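Local atomic coordinates of leucine aminopeptidase (Legionella pneumophila, PDB entry 5GNE), a protein that probably acts as a zinc-dependent aminopeptidase of peptidase family M28, removing residues from the N-terminal ends of peptides. Residues A[266-274]-A[337-345]; A[293-304]-A[360-371]. All coordinates share one frame; numbering follows the deposited sequence.

Contact 1. Residues A[266-274]-A[337-345]; sequences DQAGYRANA and DDDNPYVHT. With ZN (zinc ion), chain D.
The ring of Tyr-270 and the amide of Asn-340 are stacked, their planes 24° apart. Asn-340 CG lies 3.8 Å above the plane of the Tyr-270 ring, offset toward its rim. Asn-340 CB closes on the same part of the ring, 3.6 Å from Tyr-270 CD2. At the ring's edge, Asp-339 O sits near the plane, 3.3 Å from Tyr-270 CE2. The hydroxyl end reaches Pro-341, with Tyr-270 OH 3.7 Å from Pro-341 CD. The side chain of Tyr-342 crosses that of Tyr-270 at about a right angle, with Tyr-342 CE2 4.1 Å from Tyr-270 OH. No hydrogen bond joins the two segments.

The Asn-340 amide is held at both ends. Its OD1 accepts from Tyr-342 N at 2.8 Å, which makes an Asx turn, and a type I turn runs from Asn-340 to Val-343. Its ND2 is hydrogen-bonded to Asp-203 OD2. With CG anti to the backbone N (chi1 -176°), the amide lies over the tyrosine while OD1 still meets Tyr-342 N.

Both loops belong to the two-zinc site of this M28 peptidase. One zinc ion is bound by Asp-266 OD1 at 2.0 Å and by the more distant Asp-266 OD2, together with His-191 and Asp-204. His-344 serves the second zinc ion with Asp-204 and Glu-239. Between the aspartate and the tyrosine, Gln-267 extends toward the other loop, and its OE1 comes 3.6 Å from Val-343 CG1.

Farther out, Ser-316 OG is hydrogen-bonded to Asp-266 OD2 and Tyr-330 OH to Asp-266 O. The first probably steadies the carboxylate, the second the backbone behind it. Asp-203 OD1 is also hydrogen-bonded to Gly-269 N, so this one carboxylate holds both loops.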
loop_
_atom_site.group_PDB
_atom_site.type_symbol
_atom_site.label_atom_id
_atom_site.label_comp_id
_atom_site.label_asym_id
_atom_site.label_seq_id
_atom_site.Cartn_x
_atom_site.Cartn_y
_atom_site.Cartn_z
ATOM N N ASP A 266 -2.144 2.755 3.851
ATOM C CA ASP A 266 -1.500 3.976 3.440
ATOM C C ASP A 266 -2.081 5.128 4.284
ATOM O O ASP A 266 -3.235 5.520 4.106
ATOM C CB ASP A 266 -1.711 4.146 1.937
ATOM C CG ASP A 266 -0.787 5.146 1.317
ATOM O OD1 ASP A 266 -0.018 5.801 2.050
ATOM O OD2 ASP A 266 -0.812 5.244 0.072
ATOM N N GLN A 267 -1.235 5.708 5.138
ATOM C CA GLN A 267 -1.637 6.684 6.173
ATOM C C GLN A 267 -2.580 6.093 7.204
ATOM O O GLN A 267 -3.804 6.121 7.042
ATOM C CB GLN A 267 -2.258 7.924 5.564
ATOM C CG GLN A 267 -1.264 8.681 4.753
ATOM C CD GLN A 267 -1.927 9.626 3.803
ATOM O OE1 GLN A 267 -2.667 10.515 4.217
ATOM N NE2 GLN A 267 -1.669 9.447 2.520
ATOM N N ALA A 268 -1.985 5.477 8.221
ATOM C CA ALA A 268 -2.742 4.867 9.311
ATOM C C ALA A 268 -2.571 5.567 10.662
ATOM O O ALA A 268 -2.835 4.956 11.701
ATOM C CB ALA A 268 -2.361 3.423 9.441
ATOM N N GLY A 269 -2.068 6.800 10.668
ATOM C CA GLY A 269 -1.649 7.388 11.926
ATOM C C GLY A 269 -2.016 8.809 12.295
ATOM O O GLY A 269 -1.679 9.265 13.385
ATOM N N TYR A 270 -2.714 9.511 11.418
ATOM C CA TYR A 270 -3.017 10.907 11.668
ATOM C C TYR A 270 -4.489 11.096 11.887
ATOM O O TYR A 270 -5.306 10.650 11.085
ATOM C CB TYR A 270 -2.555 11.785 10.518
ATOM C CG TYR A 270 -3.032 13.226 10.613
ATOM C CD1 TYR A 270 -2.395 14.138 11.432
ATOM C CD2 TYR A 270 -4.111 13.675 9.861
ATOM C CE1 TYR A 270 -2.811 15.461 11.510
ATOM C CE2 TYR A 270 -4.539 14.993 9.936
ATOM C CZ TYR A 270 -3.884 15.878 10.760
ATOM O OH TYR A 270 -4.310 17.179 10.829
ATOM N N ARG A 271 -4.828 11.754 12.989
ATOM C CA ARG A 271 -6.206 12.121 13.216
ATOM C C ARG A 271 -6.391 13.601 12.982
ATOM O O ARG A 271 -5.579 14.401 13.420
ATOM C CB ARG A 271 -6.666 11.749 14.620
ATOM C CG ARG A 271 -6.727 10.266 14.843
ATOM C CD ARG A 271 -7.579 9.991 16.046
ATOM N NE ARG A 271 -7.573 8.589 16.443
ATOM C CZ ARG A 271 -7.787 8.187 17.686
ATOM N NH1 ARG A 271 -8.041 9.085 18.627
ATOM N NH2 ARG A 271 -7.774 6.899 17.988
ATOM N N ALA A 272 -7.432 13.949 12.236
ATOM C CA ALA A 272 -7.754 15.346 11.973
ATOM C C ALA A 272 -8.157 16.015 13.294
ATOM O O ALA A 272 -7.631 17.070 13.652
ATOM C CB ALA A 272 -8.860 15.454 10.941
ATOM N N ASN A 273 -9.109 15.401 13.995
ATOM C CA ASN A 273 -9.419 15.746 15.380
ATOM C C ASN A 273 -8.881 14.650 16.291
ATOM O O ASN A 273 -9.381 13.528 16.272
ATOM C CB ASN A 273 -10.924 15.924 15.576
ATOM C CG ASN A 273 -11.582 16.631 14.404
ATOM O OD1 ASN A 273 -11.356 17.821 14.171
ATOM N ND2 ASN A 273 -12.406 15.902 13.662
ATOM N N ALA A 274 -7.904 14.997 17.126
ATOM C CA ALA A 274 -7.151 14.020 17.931
ATOM C C ALA A 274 -7.956 13.065 18.821
ATOM O O ALA A 274 -7.375 12.138 19.395
ATOM C CB ALA A 274 -6.137 14.758 18.796
ATOM N N ASP A 337 -11.860 15.064 2.741
ATOM C CA ASP A 337 -12.009 16.490 3.025
ATOM C C ASP A 337 -11.371 17.000 4.321
ATOM O O ASP A 337 -10.848 18.114 4.328
ATOM C CB ASP A 337 -13.478 16.908 2.946
ATOM C CG ASP A 337 -14.101 16.564 1.605
ATOM O OD1 ASP A 337 -13.614 17.107 0.592
ATOM O OD2 ASP A 337 -15.072 15.782 1.558
ATOM N N ASP A 338 -11.415 16.259 5.420
ATOM C CA ASP A 338 -10.571 16.709 6.509
ATOM C C ASP A 338 -9.343 15.787 6.487
ATOM O O ASP A 338 -9.324 14.706 7.087
ATOM C CB ASP A 338 -11.290 16.699 7.844
ATOM C CG ASP A 338 -10.712 17.727 8.805
ATOM O OD1 ASP A 338 -10.177 18.751 8.308
ATOM O OD2 ASP A 338 -10.854 17.568 10.038
ATOM N N ASP A 339 -8.326 16.266 5.766
ATOM C CA ASP A 339 -7.120 15.543 5.370
ATOM C C ASP A 339 -5.959 15.653 6.310
ATOM O O ASP A 339 -6.014 16.325 7.333
ATOM C CB ASP A 339 -6.598 16.090 4.040
ATOM C CG ASP A 339 -7.452 15.714 2.882
ATOM O OD1 ASP A 339 -8.244 14.767 3.039
ATOM O OD2 ASP A 339 -7.364 16.394 1.835
ATOM N N ASN A 340 -4.901 14.941 5.951
ATOM C CA ASN A 340 -3.592 15.239 6.481
ATOM C C ASN A 340 -2.996 16.316 5.565
ATOM O O ASN A 340 -2.565 16.016 4.462
ATOM C CB ASN A 340 -2.726 13.988 6.542
ATOM C CG ASN A 340 -1.381 14.241 7.175
ATOM O OD1 ASN A 340 -0.928 15.381 7.291
ATOM N ND2 ASN A 340 -0.755 13.182 7.644
ATOM N N PRO A 341 -2.986 17.582 6.017
ATOM C CA PRO A 341 -2.431 18.658 5.183
ATOM C C PRO A 341 -0.919 18.591 5.054
ATOM O O PRO A 341 -0.362 19.325 4.249
ATOM C CB PRO A 341 -2.844 19.929 5.933
ATOM C CG PRO A 341 -2.909 19.499 7.367
ATOM C CD PRO A 341 -3.433 18.078 7.334
ATOM N N TYR A 342 -0.264 17.725 5.822
ATOM C CA TYR A 342 1.195 17.721 5.852
ATOM C C TYR A 342 1.860 16.675 4.951
ATOM O O TYR A 342 3.082 16.717 4.771
ATOM C CB TYR A 342 1.691 17.507 7.286
ATOM C CG TYR A 342 1.025 18.367 8.345
ATOM C CD1 TYR A 342 1.414 19.686 8.554
ATOM C CD2 TYR A 342 0.032 17.843 9.163
ATOM C CE1 TYR A 342 0.812 20.467 9.543
ATOM C CE2 TYR A 342 -0.572 18.612 10.144
ATOM C CZ TYR A 342 -0.182 19.925 10.334
ATOM O OH TYR A 342 -0.787 20.680 11.325
ATOM N N VAL A 343 1.082 15.755 4.375
ATOM C CA VAL A 343 1.673 14.707 3.539
ATOM C C VAL A 343 2.464 15.300 2.377
ATOM O O VAL A 343 2.080 16.312 1.810
ATOM C CB VAL A 343 0.605 13.726 2.999
ATOM C CG1 VAL A 343 0.014 12.908 4.151
ATOM C CG2 VAL A 343 -0.488 14.480 2.241
ATOM N N HIS A 344 3.575 14.646 2.049
ATOM C CA HIS A 344 4.517 15.107 1.032
ATOM C C HIS A 344 5.203 16.421 1.388
ATOM O O HIS A 344 5.704 17.124 0.509
ATOM C CB HIS A 344 3.830 15.232 -0.338
ATOM C CG HIS A 344 3.082 13.999 -0.756
ATOM N ND1 HIS A 344 1.740 14.014 -1.072
ATOM C CD2 HIS A 344 3.486 12.720 -0.897
ATOM C CE1 HIS A 344 1.351 12.798 -1.401
ATOM N NE2 HIS A 344 2.388 11.988 -1.295
ATOM N N THR A 345 5.213 16.790 2.661
ATOM C CA THR A 345 6.019 17.942 3.044
ATOM C C THR A 345 6.981 17.559 4.157
ATOM O O THR A 345 6.863 16.502 4.764
ATOM C CB THR A 345 5.156 19.132 3.518
ATOM O OG1 THR A 345 4.775 18.939 4.891
ATOM C CG2 THR A 345 3.912 19.295 2.637
HETATM ZN ZN ZN D . 0.844 6.997 0.716
#

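Contact 2. Residues A[293-304]-A[360-371]; sequences FTAELLTRYVKT and NFTKLGLAFIVE
Leu-297 and Leu-364 interlock as knobs into holes where helix 288-302 crosses helix 355-373. The axes of 293-302 and 360-371 come within 9.6 Å, with their N-to-C directions 114° apart. Leu-297 sits among Leu-364, Ala-367, Phe-368 and Glu-371. Its two methyls part: CD1 presses on the backbone of the other helix, 3.6 Å from Phe-368 CA, while CD2 faces Glu-371 CG and Ala-367 CB. Leu-364 sits in turn among Thr-294, Leu-297, Leu-298 and Val-302. A chi1 of 176° swings Leu-364 CG away from its own N and carries both methyls across to the first helix. There Leu-364 CD2 meets Thr-294 CG2 at 3.7 Å.

The hydroxyl of Thr-294 is turned to other partners, Leu-290 O and Thr-329 OG1, and its methyl is left for the leucine. Val-302 also divides its branches. CG2 packs 3.7 Å from Leu-364 N, and CG1 lies against the side chain of Asn-360. These contacts are almost wholly buried.

Toward the C-terminal part of 360-371, Phe-293 and Phe-368 meet obliquely, with Phe-293 CE2 3.7 Å from Phe-368 CD1. Leu-297 CD1 wedges in here, over one face of the Phe-293 ring and in plane at the edge of Phe-368. Glu-371 CB lies at the edge of the Phe-293 ring.

The Glu-371 chain is bent at chi2 (-73°), and its carboxylate is turned nearly parallel to the Tyr-301 ring, with OE2 at the ring's edge. OE1 accepts a hydrogen bond from Asn-97 N, and OE2 one from His-98 N as well as the one from Tyr-301 OH. Tyr-301 CD2 touches Ala-367 CB. Tyr-301 OH donates to Glu-371 OE2 at 2.6 Å, meeting that oxygen nearly along its C-O axis.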
loop_
_atom_site.group_PDB
_atom_site.type_symbol
_atom_site.label_atom_id
_atom_site.label_comp_id
_atom_site.label_asym_id
_atom_site.label_seq_id
_atom_site.Cartn_x
_atom_site.Cartn_y
_atom_site.Cartn_z
ATOM N N PHE A 293 -16.785 -6.549 4.874
ATOM C CA PHE A 293 -16.115 -7.398 5.858
ATOM C C PHE A 293 -15.256 -6.563 6.812
ATOM O O PHE A 293 -15.348 -6.710 8.031
ATOM C CB PHE A 293 -15.270 -8.440 5.128
ATOM C CG PHE A 293 -14.405 -9.306 6.033
ATOM C CD1 PHE A 293 -14.975 -10.185 6.939
ATOM C CD2 PHE A 293 -13.030 -9.272 5.924
ATOM C CE1 PHE A 293 -14.185 -11.002 7.728
ATOM C CE2 PHE A 293 -12.227 -10.090 6.719
ATOM C CZ PHE A 293 -12.803 -10.949 7.622
ATOM N N THR A 294 -14.432 -5.678 6.253
ATOM C CA THR A 294 -13.577 -4.809 7.067
ATOM C C THR A 294 -14.422 -3.933 8.006
ATOM O O THR A 294 -14.105 -3.781 9.188
ATOM C CB THR A 294 -12.667 -3.934 6.171
ATOM O OG1 THR A 294 -11.953 -4.767 5.246
ATOM C CG2 THR A 294 -11.662 -3.147 7.012
ATOM N N ALA A 295 -15.504 -3.376 7.473
ATOM C CA ALA A 295 -16.462 -2.607 8.271
ATOM C C ALA A 295 -16.971 -3.413 9.476
ATOM O O ALA A 295 -17.018 -2.899 10.586
ATOM C CB ALA A 295 -17.625 -2.122 7.408
ATOM N N GLU A 296 -17.339 -4.674 9.280
ATOM C CA GLU A 296 -17.860 -5.421 10.418
ATOM C C GLU A 296 -16.768 -5.826 11.404
ATOM O O GLU A 296 -17.048 -6.006 12.584
ATOM C CB GLU A 296 -18.536 -6.712 9.972
ATOM C CG GLU A 296 -19.274 -6.652 8.671
ATOM C CD GLU A 296 -19.787 -8.012 8.249
ATOM O OE1 GLU A 296 -18.967 -8.926 7.994
ATOM O OE2 GLU A 296 -21.015 -8.167 8.167
ATOM N N LEU A 297 -15.522 -5.904 10.941
ATOM C CA LEU A 297 -14.422 -6.175 11.853
ATOM C C LEU A 297 -14.231 -4.953 12.741
ATOM O O LEU A 297 -14.061 -5.068 13.964
ATOM C CB LEU A 297 -13.136 -6.528 11.092
ATOM C CG LEU A 297 -13.055 -7.801 10.206
ATOM C CD1 LEU A 297 -11.755 -7.778 9.424
ATOM C CD2 LEU A 297 -13.168 -9.113 10.968
ATOM N N LEU A 298 -14.322 -3.774 12.128
ATOM C CA LEU A 298 -14.176 -2.529 12.883
ATOM C C LEU A 298 -15.255 -2.394 13.954
ATOM O O LEU A 298 -14.975 -2.069 15.115
ATOM C CB LEU A 298 -14.218 -1.328 11.942
ATOM C CG LEU A 298 -12.907 -0.957 11.231
ATOM C CD1 LEU A 298 -13.086 0.249 10.323
ATOM C CD2 LEU A 298 -11.804 -0.700 12.248
ATOM N N THR A 299 -16.494 -2.650 13.570
ATOM C CA THR A 299 -17.581 -2.551 14.518
ATOM C C THR A 299 -17.507 -3.649 15.583
ATOM O O THR A 299 -17.552 -3.361 16.790
ATOM C CB THR A 299 -18.933 -2.571 13.792
ATOM O OG1 THR A 299 -19.071 -1.335 13.077
ATOM C CG2 THR A 299 -20.076 -2.674 14.791
ATOM N N ARG A 300 -17.366 -4.896 15.143
ATOM C CA ARG A 300 -17.386 -6.021 16.068
ATOM C C ARG A 300 -16.164 -6.083 16.982
ATOM O O ARG A 300 -16.294 -6.410 18.154
ATOM C CB ARG A 300 -17.511 -7.333 15.303
ATOM C CG ARG A 300 -17.434 -8.539 16.196
ATOM C CD ARG A 300 -18.400 -9.606 15.756
ATOM N NE ARG A 300 -18.588 -10.587 16.814
ATOM C CZ ARG A 300 -19.388 -11.638 16.712
ATOM N NH1 ARG A 300 -20.067 -11.841 15.588
ATOM N NH2 ARG A 300 -19.503 -12.487 17.730
ATOM N N TYR A 301 -14.978 -5.783 16.462
ATOM C CA TYR A 301 -13.759 -6.000 17.250
ATOM C C TYR A 301 -13.028 -4.728 17.662
ATOM O O TYR A 301 -12.666 -4.577 18.828
ATOM C CB TYR A 301 -12.776 -6.900 16.493
ATOM C CG TYR A 301 -13.236 -8.331 16.319
ATOM C CD1 TYR A 301 -13.613 -9.089 17.420
ATOM C CD2 TYR A 301 -13.235 -8.943 15.066
ATOM C CE1 TYR A 301 -14.016 -10.405 17.278
ATOM C CE2 TYR A 301 -13.634 -10.261 14.921
ATOM C CZ TYR A 301 -14.017 -10.987 16.037
ATOM O OH TYR A 301 -14.415 -12.297 15.923
ATOM N N VAL A 302 -12.825 -3.807 16.723
ATOM C CA VAL A 302 -12.069 -2.603 17.031
ATOM C C VAL A 302 -12.977 -1.628 17.779
ATOM O O VAL A 302 -12.499 -0.697 18.438
ATOM C CB VAL A 302 -11.474 -1.960 15.772
ATOM C CG1 VAL A 302 -10.460 -0.887 16.149
ATOM C CG2 VAL A 302 -10.769 -3.009 14.942
ATOM N N LYS A 303 -14.283 -1.871 17.680
ATOM C CA LYS A 303 -15.331 -1.025 18.266
ATOM C C LYS A 303 -15.075 0.443 17.944
ATOM O O LYS A 303 -14.953 1.290 18.822
ATOM C CB LYS A 303 -15.386 -1.264 19.777
ATOM C CG LYS A 303 -15.609 -2.754 20.127
ATOM C CD LYS A 303 -17.059 -3.120 20.427
ATOM C CE LYS A 303 -17.152 -4.370 21.313
ATOM N NZ LYS A 303 -18.452 -5.105 21.176
ATOM N N THR A 304 -15.003 0.722 16.651
ATOM C CA THR A 304 -14.747 2.057 16.132
ATOM C C THR A 304 -15.880 2.499 15.208
ATOM O O THR A 304 -16.534 1.661 14.591
ATOM C CB THR A 304 -13.363 2.054 15.384
ATOM O OG1 THR A 304 -12.317 2.444 16.283
ATOM C CG2 THR A 304 -13.338 2.959 14.201
ATOM N N ASN A 360 -5.313 0.970 16.680
ATOM C CA ASN A 360 -6.590 0.506 16.127
ATOM C C ASN A 360 -6.440 -0.128 14.730
ATOM O O ASN A 360 -7.051 -1.159 14.459
ATOM C CB ASN A 360 -7.621 1.635 16.099
ATOM C CG ASN A 360 -8.232 1.923 17.494
ATOM O OD1 ASN A 360 -8.187 1.077 18.407
ATOM N ND2 ASN A 360 -8.819 3.112 17.648
ATOM N N PHE A 361 -5.629 0.466 13.849
ATOM C CA PHE A 361 -5.318 -0.176 12.559
ATOM C C PHE A 361 -4.611 -1.522 12.744
ATOM O O PHE A 361 -4.884 -2.476 12.011
ATOM C CB PHE A 361 -4.452 0.725 11.686
ATOM C CG PHE A 361 -5.210 1.817 10.994
ATOM C CD1 PHE A 361 -5.375 3.052 11.600
ATOM C CD2 PHE A 361 -5.772 1.603 9.747
ATOM C CE1 PHE A 361 -6.090 4.075 10.975
ATOM C CE2 PHE A 361 -6.478 2.625 9.108
ATOM C CZ PHE A 361 -6.637 3.862 9.726
ATOM N N THR A 362 -3.739 -1.624 13.743
ATOM C CA THR A 362 -3.162 -2.933 14.058
ATOM C C THR A 362 -4.217 -3.938 14.492
ATOM O O THR A 362 -4.211 -5.081 14.029
ATOM C CB THR A 362 -2.076 -2.830 15.161
ATOM O OG1 THR A 362 -1.154 -1.814 14.781
ATOM C CG2 THR A 362 -1.315 -4.124 15.304
ATOM N N LYS A 363 -5.153 -3.499 15.335
ATOM C CA LYS A 363 -6.267 -4.365 15.708
ATOM C C LYS A 363 -7.012 -4.827 14.466
ATOM O O LYS A 363 -7.218 -6.037 14.270
ATOM C CB LYS A 363 -7.218 -3.663 16.664
ATOM C CG LYS A 363 -6.678 -3.539 18.076
ATOM C CD LYS A 363 -7.620 -2.793 19.016
ATOM C CE LYS A 363 -7.096 -2.896 20.449
ATOM N NZ LYS A 363 -7.737 -1.974 21.390
ATOM N N LEU A 364 -7.387 -3.871 13.618
ATOM C CA LEU A 364 -8.125 -4.194 12.412
ATOM C C LEU A 364 -7.404 -5.214 11.563
ATOM O O LEU A 364 -7.969 -6.230 11.216
ATOM C CB LEU A 364 -8.380 -2.937 11.591
ATOM C CG LEU A 364 -9.074 -3.227 10.259
ATOM C CD1 LEU A 364 -10.412 -3.895 10.480
ATOM C CD2 LEU A 364 -9.242 -1.926 9.482
ATOM N N GLY A 365 -6.133 -4.952 11.278
ATOM C CA GLY A 365 -5.277 -5.886 10.572
ATOM C C GLY A 365 -5.255 -7.295 11.142
ATOM O O GLY A 365 -5.325 -8.289 10.395
ATOM N N LEU A 366 -5.165 -7.400 12.462
ATOM C CA LEU A 366 -5.070 -8.718 13.090
ATOM C C LEU A 366 -6.402 -9.471 13.040
ATOM O O LEU A 366 -6.417 -10.672 12.806
ATOM C CB LEU A 366 -4.567 -8.576 14.519
ATOM C CG LEU A 366 -3.067 -8.246 14.604
ATOM C CD1 LEU A 366 -2.591 -7.886 16.013
ATOM C CD2 LEU A 366 -2.244 -9.388 14.074
ATOM N N ALA A 367 -7.522 -8.782 13.260
ATOM C CA ALA A 367 -8.846 -9.397 13.075
ATOM C C ALA A 367 -9.013 -9.889 11.619
ATOM O O ALA A 367 -9.503 -11.006 11.345
ATOM C CB ALA A 367 -9.933 -8.423 13.439
ATOM N N PHE A 368 -8.603 -9.031 10.690
ATOM C CA PHE A 368 -8.559 -9.371 9.278
ATOM C C PHE A 368 -7.789 -10.672 9.048
ATOM O O PHE A 368 -8.298 -11.615 8.452
ATOM C CB PHE A 368 -7.935 -8.204 8.525
ATOM C CG PHE A 368 -8.030 -8.300 7.036
ATOM C CD1 PHE A 368 -9.202 -7.967 6.372
ATOM C CD2 PHE A 368 -6.906 -8.634 6.290
ATOM C CE1 PHE A 368 -9.261 -8.023 4.974
ATOM C CE2 PHE A 368 -6.954 -8.694 4.913
ATOM C CZ PHE A 368 -8.132 -8.381 4.250
ATOM N N ILE A 369 -6.567 -10.722 9.562
ATOM C CA ILE A 369 -5.727 -11.897 9.423
ATOM C C ILE A 369 -6.327 -13.139 10.099
ATOM O O ILE A 369 -6.285 -14.230 9.550
ATOM C CB ILE A 369 -4.333 -11.633 9.985
ATOM C CG1 ILE A 369 -3.550 -10.707 9.057
ATOM C CG2 ILE A 369 -3.552 -12.915 10.115
ATOM C CD1 ILE A 369 -2.212 -10.366 9.625
ATOM N N VAL A 370 -6.915 -12.988 11.279
ATOM C CA VAL A 370 -7.457 -14.161 11.966
ATOM C C VAL A 370 -8.712 -14.664 11.266
ATOM O O VAL A 370 -8.852 -15.859 10.993
ATOM C CB VAL A 370 -7.780 -13.870 13.455
ATOM C CG1 VAL A 370 -8.582 -15.004 14.068
ATOM C CG2 VAL A 370 -6.499 -13.665 14.238
ATOM N N GLU A 371 -9.659 -13.780 10.999
ATOM C CA GLU A 371 -10.915 -14.274 10.475
ATOM C C GLU A 371 -10.796 -14.799 9.036
ATOM O O GLU A 371 -11.516 -15.733 8.661
ATOM C CB GLU A 371 -11.993 -13.218 10.605
ATOM C CG GLU A 371 -12.224 -12.836 12.072
ATOM C CD GLU A 371 -12.959 -13.907 12.866
ATOM O OE1 GLU A 371 -13.274 -14.967 12.302
ATOM O OE2 GLU A 371 -13.252 -13.689 14.058
#

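Overall arrangement
Past the N-terminal antiparallel sheet and the first mixed-sheet strands, strand 259-264 leads into 266-274, the first half of contact 1. Strand 279-282 and helix 288-302 follow, and this helix carries 293-304 of contact 2. After strands 306-309 and 328-332, loop 337-345 returns to 266-274 and closes contact 1 across 62 residues. Helix 355-373 brings 360-371 back to 293-304 and closes contact 2 across 55. The closures cross, because their segments alternate. All four strands named belong to the mixed sheet. Contact 1 joins loops at the zinc site, whereas contact 2 joins helices away from it. Their centres are about 21 Å apart, yet Ala-268 O lies 3.2 Å from Phe-361 CD1.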